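Local coordinates for protein aggregative adherence fimbrial subunit AggA (Escherichia coli O104:H4 str. C227-11, PDB 4PH8) that forms the major pilin subunit of aggregative adherence fimbriae type I, which probably attach the bacterium to host surfaces by binding fibronectin, at residues 40-45 / 99-104. Numbering follows the deposited sequence.
Sequences VTTSDQ and KKLTSG
Leu101 points toward the end of strand 34-41, where Thr41 and Thr42 leave the strand, and one methyl, CD1, does all the touching. It lies 4.0 Å from CG2 of Thr42 and 4.2 Å from CA of Thr41, against the backbone that joins the two threonines. With CG of Leu101 anti to its own carbonyl carbon (chi1 -60°) and CD1 extending the chain (chi2 -180°), the branch is long enough to bridge the 7.9 Å between the CA atoms of Leu101 and Thr41. Leucine suits this place because its side chain also touches Val53 of strand 52-68 and Ile47 of helix 44-49, a largely apolar setting.

Threonine serves a double need. Thr42 sets CG2 against Leu101, and its side chain also touches Ile47 and Val134, while OG1, anti to the backbone N (chi1 -176°), is hydrogen-bonded to the carbonyl oxygen of Pro15, so a buried hydroxyl is satisfied. Thr41 gives its OG1 to a hydrogen bond with the carbonyl oxygen of Lys106; OG1 of Thr41 lies a looser 4.3 Å from CD1 of Leu101.

Beyond this small patch the backbones stay near each other, the CA atoms of Asp44 and Ser103 being 7.4 Å apart, but no side chains meet there and both residues are exposed. Asp44 makes a salt bridge with Lys106. Ser43 caps the short helix 44-49 through a hydrogen bond from Cys46 N, next to the Cys14–Cys46 disulfide. The contact joins the end of strand 34-41 to the loop after strand 97-100 within the beta sandwich, the immunoglobulin-like fold of chaperone/usher pilins, completed by donor-strand complementation.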
loop_
_atom_site.group_PDB
_atom_site.type_symbol
_atom_site.label_atom_id
_atom_site.label_comp_id
_atom_site.label_asym_id
_atom_site.label_seq_id
_atom_site.Cartn_x
_atom_site.Cartn_y
_atom_site.Cartn_z
ATOM N N VAL A 40 -0.591 -2.160 -6.883
ATOM C CA VAL A 40 0.586 -1.576 -7.527
ATOM C C VAL A 40 0.968 -2.412 -8.749
ATOM O O VAL A 40 0.955 -3.639 -8.715
ATOM C CB VAL A 40 1.805 -1.474 -6.554
ATOM C CG1 VAL A 40 2.923 -0.681 -7.206
ATOM C CG2 VAL A 40 1.388 -0.830 -5.246
ATOM N N THR A 41 1.306 -1.736 -9.835
ATOM C CA THR A 41 1.769 -2.426 -11.026
ATOM C C THR A 41 2.776 -1.531 -11.722
ATOM O O THR A 41 3.117 -0.443 -11.232
ATOM C CB THR A 41 0.589 -2.821 -11.951
ATOM O OG1 THR A 41 1.033 -3.754 -12.959
ATOM C CG2 THR A 41 -0.052 -1.602 -12.584
ATOM N N THR A 42 3.277 -2.010 -12.849
ATOM C CA THR A 42 4.152 -1.218 -13.681
ATOM C C THR A 42 3.896 -1.618 -15.145
ATOM O O THR A 42 2.972 -2.381 -15.421
ATOM C CB THR A 42 5.632 -1.399 -13.242
ATOM O OG1 THR A 42 6.473 -0.546 -14.022
ATOM C CG2 THR A 42 6.068 -2.841 -13.430
ATOM N N SER A 43 4.710 -1.119 -16.074
ATOM C CA SER A 43 4.471 -1.352 -17.510
ATOM C C SER A 43 4.745 -2.805 -17.925
ATOM O O SER A 43 5.501 -3.538 -17.266
ATOM C CB SER A 43 5.332 -0.419 -18.349
ATOM O OG SER A 43 6.697 -0.793 -18.199
ATOM N N ASP A 44 4.152 -3.217 -19.040
ATOM C CA ASP A 44 4.392 -4.570 -19.552
ATOM C C ASP A 44 5.882 -4.801 -19.824
ATOM O O ASP A 44 6.403 -5.852 -19.507
ATOM C CB ASP A 44 3.594 -4.825 -20.820
ATOM C CG ASP A 44 2.106 -5.016 -20.554
ATOM O OD1 ASP A 44 1.682 -5.166 -19.381
ATOM O OD2 ASP A 44 1.346 -5.028 -21.536
ATOM N N GLN A 45 6.570 -3.807 -20.373
ATOM C CA GLN A 45 8.006 -3.959 -20.621
ATOM C C GLN A 45 8.795 -4.125 -19.331
ATOM O O GLN A 45 9.700 -4.947 -19.260
ATOM C CB GLN A 45 8.554 -2.809 -21.463
ATOM C CG GLN A 45 8.152 -2.897 -22.930
ATOM C CD GLN A 45 8.444 -4.258 -23.552
ATOM O OE1 GLN A 45 7.533 -5.066 -23.750
ATOM N NE2 GLN A 45 9.711 -4.520 -23.852
ATOM N N LYS A 99 6.751 -7.655 -4.382
ATOM C CA LYS A 99 6.344 -8.717 -5.290
ATOM C C LYS A 99 7.080 -8.597 -6.599
ATOM O O LYS A 99 7.074 -7.534 -7.200
ATOM C CB LYS A 99 4.861 -8.647 -5.547
ATOM C CG LYS A 99 4.330 -9.778 -6.414
ATOM C CD LYS A 99 2.804 -9.713 -6.467
ATOM C CE LYS A 99 2.205 -10.816 -7.322
ATOM N NZ LYS A 99 0.721 -10.874 -7.222
ATOM N N LYS A 100 7.694 -9.696 -7.032
ATOM C CA LYS A 100 8.267 -9.794 -8.358
ATOM C C LYS A 100 7.112 -10.106 -9.310
ATOM O O LYS A 100 6.515 -11.174 -9.256
ATOM C CB LYS A 100 9.354 -10.886 -8.382
ATOM C CG LYS A 100 9.775 -11.376 -9.758
ATOM C CD LYS A 100 10.438 -10.295 -10.593
ATOM C CE LYS A 100 11.503 -10.890 -11.510
ATOM N NZ LYS A 100 12.860 -10.862 -10.902
ATOM N N LEU A 101 6.791 -9.152 -10.165
ATOM C CA LEU A 101 5.675 -9.299 -11.086
ATOM C C LEU A 101 6.049 -10.202 -12.255
ATOM O O LEU A 101 7.223 -10.314 -12.608
ATOM C CB LEU A 101 5.252 -7.926 -11.594
ATOM C CG LEU A 101 4.796 -6.945 -10.503
ATOM C CD1 LEU A 101 4.408 -5.634 -11.170
ATOM C CD2 LEU A 101 3.634 -7.500 -9.684
ATOM N N THR A 102 5.046 -10.838 -12.841
ATOM C CA THR A 102 5.204 -11.634 -14.052
ATOM C C THR A 102 4.047 -11.347 -15.004
ATOM O O THR A 102 3.044 -10.727 -14.620
ATOM C CB THR A 102 5.228 -13.143 -13.743
ATOM O OG1 THR A 102 3.967 -13.539 -13.181
ATOM C CG2 THR A 102 6.370 -13.479 -12.782
ATOM N N SER A 103 4.171 -11.818 -16.240
ATOM C CA SER A 103 3.166 -11.547 -17.262
ATOM C C SER A 103 1.806 -12.129 -16.897
ATOM O O SER A 103 0.781 -11.612 -17.320
ATOM C CB SER A 103 3.608 -12.088 -18.630
ATOM O OG SER A 103 3.391 -13.486 -18.739
ATOM N N GLY A 104 1.810 -13.196 -16.104
ATOM C CA GLY A 104 0.584 -13.845 -15.656
ATOM C C GLY A 104 0.110 -13.370 -14.292
ATOM O O GLY A 104 -0.932 -13.798 -13.821
#